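Local atomic coordinates of amidohydrolase (Thermotoga maritima, PDB entry 3OOQ), a protein that probably acts as a hydrolase of the amidohydrolase family, possibly with allantoinase activity, on a TIM-barrel-type fold. Residues Gly126-Val131 / Lys145-Leu150; Leu150-Gly155 / Ile221-His226; Arg180-Lys185 / Leu208-Gly213; Glu214-Lys219 / Phe243-Val248; Gly298-Leu303 / Pro340-Gly345. All blocks are in the same frame, centred on the assembly; numbering follows the deposited sequence.

Contact 1 of 5, residues Gly126-Val131 / Lys145-Leu150; sequences GGQGSV and KDPAGL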
# COMPACT_ATOMS: atom_id res chain seq x y z
N GLY F 126 -14.72 -4.48 25.08
CA GLY F 126 -15.33 -5.17 23.93
C GLY F 126 -16.84 -5.06 23.71
O GLY F 126 -17.30 -5.15 22.57
N GLY F 127 -17.62 -4.89 24.78
CA GLY F 127 -19.08 -4.86 24.66
C GLY F 127 -19.80 -5.69 25.71
O GLY F 127 -19.17 -6.23 26.63
N GLN F 128 -21.12 -5.82 25.57
CA GLN F 128 -21.94 -6.41 26.63
C GLN F 128 -22.26 -7.87 26.40
O GLN F 128 -22.55 -8.28 25.28
CB GLN F 128 -23.25 -5.63 26.82
CG GLN F 128 -23.03 -4.18 27.19
CD GLN F 128 -24.19 -3.31 26.80
OE1 GLN F 128 -25.33 -3.57 27.18
NE2 GLN F 128 -23.93 -2.28 26.01
N GLY F 129 -22.22 -8.63 27.49
CA GLY F 129 -22.68 -10.01 27.52
C GLY F 129 -24.14 -10.08 27.94
O GLY F 129 -24.65 -9.15 28.56
N SER F 130 -24.80 -11.19 27.57
CA SER F 130 -26.17 -11.50 27.97
C SER F 130 -26.22 -12.98 28.27
O SER F 130 -25.55 -13.76 27.62
CB SER F 130 -27.14 -11.23 26.80
OG SER F 130 -27.30 -9.85 26.55
N VAL F 131 -27.05 -13.38 29.23
CA VAL F 131 -27.28 -14.80 29.48
C VAL F 131 -28.53 -15.21 28.73
O VAL F 131 -29.57 -14.56 28.82
CB VAL F 131 -27.47 -15.13 30.98
CG1 VAL F 131 -27.66 -16.65 31.16
CG2 VAL F 131 -26.30 -14.60 31.80
N LYS F 145 -30.94 -12.76 31.13
CA LYS F 145 -30.40 -11.59 31.81
C LYS F 145 -29.61 -10.78 30.81
O LYS F 145 -28.62 -11.25 30.26
CB LYS F 145 -29.48 -12.00 32.98
CG LYS F 145 -28.94 -10.83 33.74
CD LYS F 145 -28.08 -11.26 34.91
CE LYS F 145 -27.54 -10.04 35.63
NZ LYS F 145 -26.63 -10.44 36.73
N ASP F 146 -30.08 -9.56 30.58
CA ASP F 146 -29.44 -8.68 29.61
C ASP F 146 -29.55 -7.25 30.09
O ASP F 146 -30.66 -6.79 30.37
CB ASP F 146 -30.15 -8.81 28.27
CG ASP F 146 -29.65 -7.80 27.26
OD1 ASP F 146 -28.46 -7.84 26.90
OD2 ASP F 146 -30.46 -6.97 26.83
N PRO F 147 -28.41 -6.54 30.20
CA PRO F 147 -27.02 -7.01 30.03
C PRO F 147 -26.57 -7.80 31.25
O PRO F 147 -27.12 -7.62 32.34
CB PRO F 147 -26.22 -5.70 29.95
CG PRO F 147 -27.03 -4.72 30.76
CD PRO F 147 -28.47 -5.08 30.46
N ALA F 148 -25.57 -8.66 31.10
CA ALA F 148 -25.09 -9.48 32.20
C ALA F 148 -23.67 -9.13 32.65
O ALA F 148 -23.21 -9.55 33.71
CB ALA F 148 -25.21 -10.95 31.86
N GLY F 149 -22.96 -8.37 31.83
CA GLY F 149 -21.56 -8.05 32.08
C GLY F 149 -20.96 -7.18 30.98
O GLY F 149 -21.51 -7.09 29.88
N LEU F 150 -19.85 -6.50 31.29
CA LEU F 150 -19.12 -5.74 30.30
C LEU F 150 -17.76 -6.42 30.10
O LEU F 150 -16.94 -6.46 31.02
CB LEU F 150 -18.94 -4.28 30.74
CG LEU F 150 -18.17 -3.36 29.75
CD1 LEU F 150 -18.82 -3.41 28.38
CD2 LEU F 150 -18.10 -1.92 30.26

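Contact 2 of 5, residues Leu150-Gly155 / Ile221-His226; sequences LKMAFG and IPARMH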
# COMPACT_ATOMS: atom_id res chain seq x y z
N LEU F 150 -19.85 -6.50 31.29
CA LEU F 150 -19.12 -5.74 30.30
C LEU F 150 -17.76 -6.42 30.10
O LEU F 150 -16.94 -6.46 31.02
CB LEU F 150 -18.94 -4.28 30.74
CG LEU F 150 -18.17 -3.36 29.75
CD1 LEU F 150 -18.82 -3.41 28.38
CD2 LEU F 150 -18.10 -1.92 30.26
N LYS F 151 -17.55 -6.94 28.91
CA LYS F 151 -16.33 -7.68 28.53
C LYS F 151 -15.16 -6.73 28.32
O LYS F 151 -15.30 -5.71 27.65
CB LYS F 151 -16.59 -8.47 27.23
CG LYS F 151 -15.42 -9.29 26.67
CD LYS F 151 -14.85 -10.29 27.72
CE LYS F 151 -13.74 -11.17 27.15
NZ LYS F 151 -14.27 -12.07 26.08
N MSE F 152 -14.01 -7.09 28.90
CA MSE F 152 -12.77 -6.33 28.73
C MSE F 152 -11.66 -7.34 28.52
O MSE F 152 -11.84 -8.51 28.84
CB MSE F 152 -12.47 -5.47 29.97
CG MSE F 152 -13.56 -4.45 30.22
SE MSE F 152 -13.32 -3.45 31.87
CE MSE F 152 -15.21 -3.25 32.34
N ALA F 153 -10.53 -6.89 27.98
CA ALA F 153 -9.42 -7.80 27.64
C ALA F 153 -8.06 -7.20 27.87
O ALA F 153 -7.85 -6.03 27.56
CB ALA F 153 -9.54 -8.28 26.19
N PHE F 154 -7.15 -8.04 28.37
CA PHE F 154 -5.78 -7.71 28.72
C PHE F 154 -4.89 -8.70 28.01
O PHE F 154 -5.39 -9.66 27.43
CB PHE F 154 -5.57 -7.86 30.25
CG PHE F 154 -6.35 -6.87 31.04
CD1 PHE F 154 -7.71 -7.07 31.32
CD2 PHE F 154 -5.76 -5.68 31.42
CE1 PHE F 154 -8.44 -6.11 32.02
CE2 PHE F 154 -6.50 -4.72 32.12
CZ PHE F 154 -7.83 -4.94 32.42
N GLY F 155 -3.58 -8.46 28.05
CA GLY F 155 -2.61 -9.41 27.53
C GLY F 155 -2.41 -9.27 26.02
O GLY F 155 -2.56 -8.18 25.47
N ILE F 221 -23.80 -4.36 36.99
CA ILE F 221 -23.27 -5.55 36.31
C ILE F 221 -21.77 -5.62 36.53
O ILE F 221 -21.13 -4.59 36.73
CB ILE F 221 -23.57 -5.55 34.77
CG1 ILE F 221 -23.10 -4.25 34.10
CG2 ILE F 221 -25.07 -5.86 34.51
CD1 ILE F 221 -23.17 -4.23 32.52
N PRO F 222 -21.20 -6.84 36.49
CA PRO F 222 -19.76 -6.96 36.64
C PRO F 222 -18.97 -6.68 35.35
O PRO F 222 -19.51 -6.83 34.24
CB PRO F 222 -19.57 -8.44 37.00
CG PRO F 222 -20.74 -9.14 36.34
CD PRO F 222 -21.87 -8.16 36.45
N ALA F 223 -17.71 -6.31 35.52
CA ALA F 223 -16.71 -6.41 34.48
C ALA F 223 -16.36 -7.89 34.30
O ALA F 223 -16.16 -8.63 35.27
CB ALA F 223 -15.46 -5.62 34.85
N ARG F 224 -16.26 -8.30 33.04
CA ARG F 224 -15.82 -9.64 32.71
C ARG F 224 -14.46 -9.48 32.04
O ARG F 224 -14.39 -9.06 30.88
CB ARG F 224 -16.86 -10.33 31.83
CG ARG F 224 -18.28 -10.47 32.46
CD ARG F 224 -18.28 -11.34 33.74
NE ARG F 224 -17.79 -12.68 33.43
CZ ARG F 224 -18.55 -13.74 33.14
NH1 ARG F 224 -19.87 -13.64 33.17
NH2 ARG F 224 -17.98 -14.89 32.81
N MSE F 225 -13.39 -9.81 32.76
CA MSE F 225 -12.04 -9.39 32.40
C MSE F 225 -11.13 -10.52 31.94
O MSE F 225 -10.67 -11.32 32.76
CB MSE F 225 -11.40 -8.60 33.55
CG MSE F 225 -12.17 -7.33 33.83
SE MSE F 225 -11.56 -6.35 35.38
CE MSE F 225 -10.84 -4.81 34.45
N HIS F 226 -10.90 -10.55 30.63
CA HIS F 226 -10.10 -11.58 29.95
C HIS F 226 -8.63 -11.37 30.31
O HIS F 226 -8.08 -10.30 30.00
CB HIS F 226 -10.34 -11.46 28.42
CG HIS F 226 -9.36 -12.21 27.56
ND1 HIS F 226 -8.05 -11.80 27.36
CD2 HIS F 226 -9.52 -13.31 26.79
CE1 HIS F 226 -7.44 -12.63 26.53
NE2 HIS F 226 -8.32 -13.57 26.17

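Contact 3 of 5, residues Arg180-Lys185 / Leu208-Gly213; sequences RDYFTK and LKMEVG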
# COMPACT_ATOMS: atom_id res chain seq x y z
N ARG F 180 -8.35 2.64 31.77
CA ARG F 180 -8.36 3.71 32.77
C ARG F 180 -8.97 5.00 32.23
O ARG F 180 -9.72 5.70 32.92
CB ARG F 180 -6.95 4.05 33.21
CG ARG F 180 -6.51 3.39 34.43
CD ARG F 180 -5.44 4.22 35.20
NE ARG F 180 -5.06 3.35 36.28
CZ ARG F 180 -4.26 2.30 36.13
NH1 ARG F 180 -4.00 1.52 37.17
NH2 ARG F 180 -3.69 2.06 34.95
N ASP F 181 -8.59 5.33 31.00
CA ASP F 181 -9.08 6.53 30.37
C ASP F 181 -10.60 6.42 30.24
O ASP F 181 -11.31 7.38 30.55
CB ASP F 181 -8.39 6.71 29.01
CG ASP F 181 -8.87 7.92 28.28
OD1 ASP F 181 -8.43 9.03 28.62
OD2 ASP F 181 -9.71 7.77 27.36
N TYR F 182 -11.09 5.26 29.80
CA TYR F 182 -12.51 5.03 29.61
C TYR F 182 -13.28 5.32 30.90
O TYR F 182 -14.24 6.12 30.92
CB TYR F 182 -12.79 3.60 29.14
CG TYR F 182 -14.26 3.22 29.15
CD1 TYR F 182 -15.19 3.89 28.34
CD2 TYR F 182 -14.74 2.21 29.99
CE1 TYR F 182 -16.51 3.57 28.35
CE2 TYR F 182 -16.10 1.85 29.99
CZ TYR F 182 -16.98 2.56 29.17
OH TYR F 182 -18.32 2.26 29.17
N PHE F 183 -12.88 4.68 31.99
CA PHE F 183 -13.61 4.88 33.24
C PHE F 183 -13.44 6.30 33.81
O PHE F 183 -14.35 6.80 34.48
CB PHE F 183 -13.29 3.77 34.26
CG PHE F 183 -13.99 2.46 33.94
CD1 PHE F 183 -15.37 2.35 34.08
CD2 PHE F 183 -13.27 1.36 33.47
CE1 PHE F 183 -16.04 1.16 33.76
CE2 PHE F 183 -13.92 0.17 33.16
CZ PHE F 183 -15.32 0.07 33.31
N THR F 184 -12.31 6.95 33.54
CA THR F 184 -12.14 8.34 33.97
C THR F 184 -13.25 9.20 33.31
O THR F 184 -13.88 10.05 33.95
CB THR F 184 -10.73 8.89 33.61
OG1 THR F 184 -9.73 8.12 34.29
CG2 THR F 184 -10.56 10.33 34.00
N LYS F 185 -13.50 8.94 32.02
CA LYS F 185 -14.57 9.64 31.31
C LYS F 185 -15.96 9.28 31.82
O LYS F 185 -16.82 10.15 31.87
CB LYS F 185 -14.47 9.38 29.81
CG LYS F 185 -13.28 10.07 29.21
CD LYS F 185 -12.67 9.21 28.14
CE LYS F 185 -12.86 9.78 26.77
NZ LYS F 185 -11.64 9.55 25.89
N LEU F 208 -24.28 6.43 24.86
CA LEU F 208 -24.48 5.00 24.95
C LEU F 208 -23.27 4.29 25.57
O LEU F 208 -23.44 3.40 26.39
CB LEU F 208 -24.73 4.48 23.53
CG LEU F 208 -25.82 3.45 23.33
CD1 LEU F 208 -27.16 3.98 23.86
CD2 LEU F 208 -25.89 3.12 21.83
N LYS F 209 -22.07 4.70 25.17
CA LYS F 209 -20.83 4.12 25.70
C LYS F 209 -20.63 4.45 27.19
O LYS F 209 -20.17 3.60 27.96
CB LYS F 209 -19.61 4.62 24.90
CG LYS F 209 -19.51 4.17 23.45
CD LYS F 209 -18.20 4.73 22.85
CE LYS F 209 -17.91 4.28 21.43
NZ LYS F 209 -16.41 4.47 21.15
N MSE F 210 -20.96 5.68 27.57
CA MSE F 210 -20.86 6.11 28.95
C MSE F 210 -21.91 5.45 29.84
O MSE F 210 -21.64 5.15 31.01
CB MSE F 210 -21.00 7.64 29.07
CG MSE F 210 -19.95 8.47 28.38
SE MSE F 210 -18.15 8.23 29.14
CE MSE F 210 -17.51 6.94 27.88
N GLU F 211 -23.11 5.24 29.30
CA GLU F 211 -24.20 4.62 30.05
C GLU F 211 -23.86 3.22 30.58
O GLU F 211 -24.12 2.93 31.73
CB GLU F 211 -25.52 4.61 29.25
CG GLU F 211 -26.16 6.00 29.11
CD GLU F 211 -26.83 6.47 30.40
OE1 GLU F 211 -26.89 7.69 30.66
OE2 GLU F 211 -27.30 5.62 31.17
N VAL F 212 -23.23 2.37 29.77
CA VAL F 212 -22.82 1.03 30.21
C VAL F 212 -21.72 1.10 31.25
O VAL F 212 -21.68 0.28 32.17
CB VAL F 212 -22.21 0.15 29.07
CG1 VAL F 212 -22.52 -1.32 29.36
CG2 VAL F 212 -22.72 0.55 27.73
N GLY F 213 -20.79 2.05 31.07
CA GLY F 213 -19.70 2.23 32.03
C GLY F 213 -20.26 2.59 33.39
O GLY F 213 -19.79 2.11 34.43

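Contact 4 of 5, residues Glu214-Lys219 / Phe243-Val248; sequences EMVLRK and FGFNLV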
# COMPACT_ATOMS: atom_id res chain seq x y z
N GLU F 214 -21.28 3.45 33.38
CA GLU F 214 -21.96 3.87 34.61
C GLU F 214 -22.60 2.66 35.30
O GLU F 214 -22.53 2.51 36.53
CB GLU F 214 -22.98 4.97 34.32
CG GLU F 214 -23.83 5.37 35.54
CD GLU F 214 -24.78 6.54 35.28
OE1 GLU F 214 -24.90 7.02 34.13
OE2 GLU F 214 -25.41 6.97 36.25
N MSE F 215 -23.21 1.78 34.51
CA MSE F 215 -23.79 0.54 35.04
C MSE F 215 -22.77 -0.26 35.82
O MSE F 215 -23.04 -0.71 36.93
CB MSE F 215 -24.39 -0.33 33.95
CG MSE F 215 -25.72 0.18 33.45
SE MSE F 215 -26.44 -1.13 32.20
CE MSE F 215 -26.07 -0.23 30.46
N VAL F 216 -21.59 -0.41 35.23
CA VAL F 216 -20.45 -1.07 35.85
C VAL F 216 -20.00 -0.34 37.12
O VAL F 216 -19.81 -0.97 38.15
CB VAL F 216 -19.27 -1.26 34.87
CG1 VAL F 216 -18.03 -1.85 35.60
CG2 VAL F 216 -19.68 -2.16 33.72
N LEU F 217 -19.85 0.98 37.06
CA LEU F 217 -19.42 1.73 38.25
C LEU F 217 -20.44 1.74 39.37
O LEU F 217 -20.07 1.82 40.55
CB LEU F 217 -18.97 3.16 37.90
CG LEU F 217 -17.72 3.27 37.01
CD1 LEU F 217 -17.17 4.68 37.08
CD2 LEU F 217 -16.64 2.27 37.43
N ARG F 218 -21.72 1.65 39.02
CA ARG F 218 -22.80 1.54 40.01
C ARG F 218 -23.01 0.10 40.43
O ARG F 218 -23.94 -0.21 41.14
CB ARG F 218 -24.11 2.12 39.47
CG ARG F 218 -24.15 3.63 39.39
CD ARG F 218 -25.54 4.11 38.95
NE ARG F 218 -25.52 5.55 38.72
CZ ARG F 218 -25.62 6.47 39.68
NH1 ARG F 218 -25.75 6.12 40.95
NH2 ARG F 218 -25.56 7.77 39.37
N LYS F 219 -22.13 -0.79 39.95
CA LYS F 219 -22.18 -2.22 40.29
C LYS F 219 -23.47 -2.95 39.90
O LYS F 219 -23.80 -3.98 40.48
CB LYS F 219 -21.86 -2.46 41.77
CG LYS F 219 -20.48 -2.00 42.17
CD LYS F 219 -20.19 -2.47 43.58
CE LYS F 219 -18.88 -1.97 44.08
NZ LYS F 219 -18.45 -2.72 45.29
N PHE F 243 -11.45 1.85 40.55
CA PHE F 243 -12.70 2.46 40.18
C PHE F 243 -13.89 1.92 40.96
O PHE F 243 -14.99 2.40 40.78
CB PHE F 243 -12.93 2.33 38.67
CG PHE F 243 -11.98 3.17 37.84
CD1 PHE F 243 -12.19 4.54 37.69
CD2 PHE F 243 -10.86 2.59 37.24
CE1 PHE F 243 -11.32 5.31 36.95
CE2 PHE F 243 -9.97 3.36 36.48
CZ PHE F 243 -10.20 4.73 36.35
N GLY F 244 -13.64 0.94 41.83
CA GLY F 244 -14.67 0.32 42.66
C GLY F 244 -15.76 -0.42 41.90
O GLY F 244 -16.94 -0.22 42.16
N PHE F 245 -15.38 -1.28 40.96
CA PHE F 245 -16.38 -2.14 40.32
C PHE F 245 -16.17 -3.64 40.59
O PHE F 245 -15.09 -4.06 41.01
CB PHE F 245 -16.57 -1.82 38.82
CG PHE F 245 -15.30 -1.91 37.98
CD1 PHE F 245 -14.84 -3.13 37.50
CD2 PHE F 245 -14.63 -0.75 37.59
CE1 PHE F 245 -13.73 -3.20 36.67
CE2 PHE F 245 -13.50 -0.83 36.76
CZ PHE F 245 -13.07 -2.05 36.30
N ASN F 246 -17.22 -4.43 40.36
CA ASN F 246 -17.14 -5.88 40.47
C ASN F 246 -16.52 -6.51 39.26
O ASN F 246 -16.76 -6.06 38.14
CB ASN F 246 -18.53 -6.49 40.68
CG ASN F 246 -19.16 -6.06 41.99
OD1 ASN F 246 -18.46 -5.95 42.97
ND2 ASN F 246 -20.46 -5.80 42.00
N LEU F 247 -15.75 -7.58 39.47
CA LEU F 247 -15.13 -8.27 38.35
C LEU F 247 -15.22 -9.77 38.43
O LEU F 247 -15.35 -10.35 39.51
CB LEU F 247 -13.65 -7.85 38.17
CG LEU F 247 -12.52 -8.52 38.98
CD1 LEU F 247 -11.21 -8.51 38.24
CD2 LEU F 247 -12.34 -7.83 40.31
N VAL F 248 -15.13 -10.37 37.26
CA VAL F 248 -14.89 -11.78 37.09
C VAL F 248 -13.66 -11.86 36.19
O VAL F 248 -13.51 -11.09 35.25
CB VAL F 248 -16.12 -12.46 36.39
CG1 VAL F 248 -15.86 -13.92 36.11
CG2 VAL F 248 -17.41 -12.30 37.24
O HOH W 1 -19.49 -3.72 38.76
O HOH W 2 -17.86 2.81 41.52
O HOH W 3 -22.04 -6.40 39.56

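Contact 5 of 5, residues Gly298-Leu303 / Pro340-Gly345; sequences GVLIAL and PAKILG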
# COMPACT_ATOMS: atom_id res chain seq x y z
N GLY F 298 -9.75 -22.34 47.45
CA GLY F 298 -11.01 -21.70 47.84
C GLY F 298 -11.49 -20.60 46.90
O GLY F 298 -12.20 -19.69 47.32
N VAL F 299 -11.09 -20.69 45.63
CA VAL F 299 -11.59 -19.78 44.60
C VAL F 299 -12.87 -20.34 44.01
O VAL F 299 -12.95 -21.54 43.70
CB VAL F 299 -10.53 -19.55 43.49
CG1 VAL F 299 -11.01 -18.47 42.45
CG2 VAL F 299 -9.21 -19.12 44.10
N LEU F 300 -13.86 -19.47 43.85
CA LEU F 300 -15.06 -19.80 43.12
C LEU F 300 -14.80 -19.80 41.59
O LEU F 300 -14.48 -18.77 41.01
CB LEU F 300 -16.19 -18.83 43.47
CG LEU F 300 -17.46 -19.03 42.63
CD1 LEU F 300 -18.14 -20.34 43.02
CD2 LEU F 300 -18.40 -17.85 42.80
N ILE F 301 -14.96 -20.97 40.97
CA ILE F 301 -14.66 -21.12 39.56
C ILE F 301 -15.79 -21.79 38.79
O ILE F 301 -16.60 -22.55 39.37
CB ILE F 301 -13.32 -21.89 39.31
CG1 ILE F 301 -13.48 -23.40 39.59
CG2 ILE F 301 -12.19 -21.26 40.09
CD1 ILE F 301 -12.23 -24.26 39.28
N ALA F 302 -15.86 -21.46 37.49
CA ALA F 302 -16.69 -22.18 36.53
C ALA F 302 -15.78 -22.62 35.40
O ALA F 302 -14.68 -22.07 35.21
CB ALA F 302 -17.80 -21.30 35.98
N LEU F 303 -16.25 -23.60 34.65
CA LEU F 303 -15.52 -24.09 33.49
C LEU F 303 -16.21 -23.72 32.18
O LEU F 303 -17.39 -24.06 31.98
CB LEU F 303 -15.32 -25.60 33.60
CG LEU F 303 -14.58 -26.33 32.46
CD1 LEU F 303 -13.14 -25.81 32.27
CD2 LEU F 303 -14.59 -27.83 32.71
N PRO F 340 -21.14 -21.66 37.71
CA PRO F 340 -21.42 -20.68 36.66
C PRO F 340 -22.73 -19.93 36.91
O PRO F 340 -22.74 -18.71 36.81
CB PRO F 340 -21.53 -21.52 35.37
CG PRO F 340 -21.56 -22.96 35.82
CD PRO F 340 -20.87 -23.00 37.15
N ALA F 341 -23.80 -20.64 37.29
CA ALA F 341 -25.05 -19.95 37.69
C ALA F 341 -24.79 -18.81 38.70
O ALA F 341 -25.32 -17.70 38.56
CB ALA F 341 -26.06 -20.95 38.26
N LYS F 342 -23.99 -19.11 39.70
CA LYS F 342 -23.73 -18.19 40.80
C LYS F 342 -22.89 -17.00 40.29
O LYS F 342 -23.21 -15.85 40.58
CB LYS F 342 -23.06 -18.96 41.96
CG LYS F 342 -22.45 -18.13 43.09
CD LYS F 342 -23.42 -17.92 44.22
CE LYS F 342 -22.84 -17.06 45.35
NZ LYS F 342 -22.20 -17.93 46.38
N ILE F 343 -21.86 -17.28 39.50
CA ILE F 343 -21.04 -16.22 38.87
C ILE F 343 -21.88 -15.29 38.01
O ILE F 343 -21.63 -14.07 37.95
CB ILE F 343 -19.85 -16.84 38.09
CG1 ILE F 343 -18.87 -17.49 39.08
CG2 ILE F 343 -19.14 -15.76 37.23
CD1 ILE F 343 -17.85 -18.45 38.47
N LEU F 344 -22.93 -15.83 37.40
CA LEU F 344 -23.85 -15.05 36.58
C LEU F 344 -24.96 -14.33 37.35
O LEU F 344 -25.75 -13.60 36.75
CB LEU F 344 -24.45 -15.95 35.48
CG LEU F 344 -23.46 -16.58 34.48
CD1 LEU F 344 -24.12 -17.62 33.54
CD2 LEU F 344 -22.76 -15.51 33.68
N GLY F 345 -25.03 -14.53 38.67
CA GLY F 345 -26.09 -13.95 39.50
C GLY F 345 -27.45 -14.62 39.31
O GLY F 345 -28.49 -14.01 39.54

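Contact 1 of 5, residues Gly126-Val131 / Lys145-Leu150
The flat carboxamide of Gln128 lies beside the ring of Pro147, and the two side chains point the same way. Its OE1 touches Pro147 CB at 3.6 Å. Gln128 CG sits anti to the carbonyl carbon (chi1 -59°) and the chain beyond is extended, which carries the amide to the proline. NE2 gives its hydrogen bond to Pro89 O. The Gly129 carbonyl is approached from above its plane: Ala148 N donates to Gly129 O at 2.7 Å, 39° out of plane. By contrast, Val131 N meets Lys145 O at 2.8 Å in the carbonyl plane. Lys145 N returns a longer bond to Val131 O.

Strands 125-133 and 143-153 run antiparallel here, at 167°, inside the curled sheet of the barrel. The pairing is not continuous. A cis peptide precedes Pro147, and the chain turns a corner at Lys145, Asp146 and Pro147. Gly129 N bonds to Gly149 O at 2.9 Å beyond the corner. Ala148 CB points toward strand 125-133 and meets Val131 CG2 at 3.8 Å. At the far end Leu150 CD1 presses on Gly127 O at 3.3 Å.

The charge at the corner is paired: Asp146 OD2 forms a salt bridge with Lys92. The chemistry therefore divides. Backbone bonds tie the strands together, while the polar side-chain ends of Gln128 and Asp146 link the strand pair to the loop that holds Pro89 and Lys92.

Contact 2 of 5, residues Leu150-Gly155 / Ile221-His226
Met152 and Met225, both selenomethionine, lie side by side on one face of two parallel strands. This is the tight part of the contact. Met152 CE is pushed against Ala223 CB at 3.5 Å, closer than usual for two carbons, and Met152 SE lies 3.8 Å from Met225 CE. The Phe154 ring crosses Met225, with CZ 3.6 Å from Met225 CE. Phe154 CG stands beside its own backbone N (chi1 -67°), which also brings the ring edge to His226 O, in plane. An alanine in place of Phe154 would probably leave Met225 CE free to turn and open a gap beside Ala236 of helix 230-243.

The other end is looser. Pro222 is partly exposed and its CB points away from 150-155. Only its carbonyl joins in, taking a bond from Leu150 N.

Between these ends the bonds alternate as in a parallel barrel sheet. Arg224 N reaches Leu150 O at 2.8 Å, nearly straight at 177°. His226 N donates to Met152 O at 2.9 Å.

The opposite face carries Lys151, Arg224 and His226, with Ala153 among them. Lys151 CE packs on His226 CB at 3.6 Å, while Lys151 NZ bonds to Pro119 O and His63 NE2. Arg224 pairs with Glu250, and the His226 ring meets His228 and His251. This split is consistent with an amidohydrolase barrel, whose active site probably lies at the C-terminal strand ends.

Contact 3 of 5, residues Arg180-Lys185 / Leu208-Gly213
Tyr182 reaches from helix 172-198 onto helix 208-217, two outer helices of the barrel-type fold that cross almost at right angles (-92°). The segment axes come within 9.8 Å. Tyr182 CB starts beside the contact, and the ring is swung across by a CG anti to the backbone N (chi1 170°). CD1 and then CE1 pass obliquely by the methyl of Met210, a selenomethionine; CE1 is the nearer, 3.5 Å from Met210 CE. The two side chains run alongside with their ends pointing opposite ways. On the other branch of the ring CD2 stands 3.7 Å over the centre of the Phe183 ring, within the same helix. Next along, CE2 comes near Gly213 CA. At the tip the hydroxyl donates to Lys209 O at 2.6 Å, 24° out of the carbonyl plane. The glycine matters here: a CB on Gly213 would collide with the Tyr182 hydroxyl.

Met210 bends at chi2 and chi3, which brings its SE to 3.6 Å from Lys185 O. The Lys185 amine turns back to Asp181 OD2 in a salt bridge on the syn lone pair.

Helix 172-198 also meets a second subunit. Arg180 forms a salt bridge with Asp95 of that subunit, and Thr184 packs on its Leu208.

Phe183 completes the contact: its ring edge, at CE1, lies in plane with Gly213 O, 3.9 Å away.

Contact 4 of 5, residues Glu214-Lys219 / Phe243-Val248
Two Schellman motifs meet here, one ending helix 208-217 and the other ending helix 230-243. Lys219 and Gly244 are their positive-phi residues, and they touch: Lys219 CE lies 3.2 Å from Gly244 O. Beyond Gly244 the chain enters strand 247-249 of the barrel-type sheet, so the contact joins a helix end to a helix-to-strand connection.

The apolar part centres on Phe245. Its CG lies between the backbone N and the carbonyl carbon, the crowded position (chi1 57°), which keeps CB and the near side of the ring against Val216 and Leu217, while the far end leads away. Val216 CG1 meets Phe245 CB at 3.5 Å. Leu217 CD2 crosses to Phe245 CD2 at 3.6 Å and also rests on Phe243 CB. The Phe183 ring of helix 172-198 meets the Phe245 ring with planes about 30° apart.

No direct hydrogen bond crosses, so water makes the polar links. One water donates to Val216 O at 2.8 Å and accepts from Asn246 N at 2.9 Å. Near the surface another donates to Lys219 O and accepts from Asn246 ND2. The extended Lys219 chain crosses the Asn246 side chain at about a right angle.

Within 214-219 Arg218 holds Glu214 side-on, and Glu214 OE1 also pairs with Lys193. NE and NH2 share Glu214 OE2, which lies in the guanidinium plane. Arg218 NE to Glu214 OE2 is the shorter bond, 2.9 Å, on the anti lone pair.

Contact 5 of 5, residues Gly298-Leu303 / Pro340-Gly345
Ile343, Leu300, Ala302 and Pro340 make this contact almost wholly by apolar packing. Ile343 works with two atoms. Its CG1 meets Leu300 CD2 at 3.8 Å, where the two side chains lie against each other head to tail. Its CD1 reaches further and rests on Ala302, 3.7 Å from the backbone N and 3.8 Å from CB. CG1 stands anti to the carbonyl carbon (chi1 -67°) and the chain continues nearly straight, which sends CD1 to the strand. Ala302 CB also lies against the Pro340 ring, 3.7 Å from Pro340 CD. With an alanine here CG1 and CD1 go, which is likely to open a gap beside Leu300 CD2 and Ala302.

A second kind of packing is made by the stem of a charged chain. Lys342 CG crosses Leu300 CD2 at 4.1 Å, where Lys342 is exposed.

Polar bonds lie beside the contact. Ile301 O accepts from Asn339 ND2, in the same helix one residue before Pro340. Ala302 is bonded through its backbone to Val269 and Val271 of the neighbouring parallel strand. At the other end the helix closes in a Schellman motif at Gly345.

Pro340 also packs on Val60 and Ala62 of strand 54-64. The helix thus bridges strands 301-303 and 54-64 of the barrel-type fold. No hydrogen bond joins the two segments; apolar fit holds them, helped by the one bond from Asn339 of the same helix.

Overall arrangement
Contacts 1 and 2 are the buried ones. They share Leu150 and strand 143-153, and backbone hydrogen bonds dominate both: antiparallel and interrupted in contact 1, parallel and regular in contact 2. Contacts 3, 4 and 5 are partly buried. Contacts 3 and 4 share helix 208-217 on the outer layer. Contact 3 centres on a tyrosine and is touched by two other subunits, while contact 4 pairs apolar packing with bridging water. Phe183 links these two, and its ring also touches Met152 of contact 2. Contact 5 is purely apolar across its segments. Its centre is about 26 Å from that of contact 3, yet Leu344 reaches contacts 1 and 2.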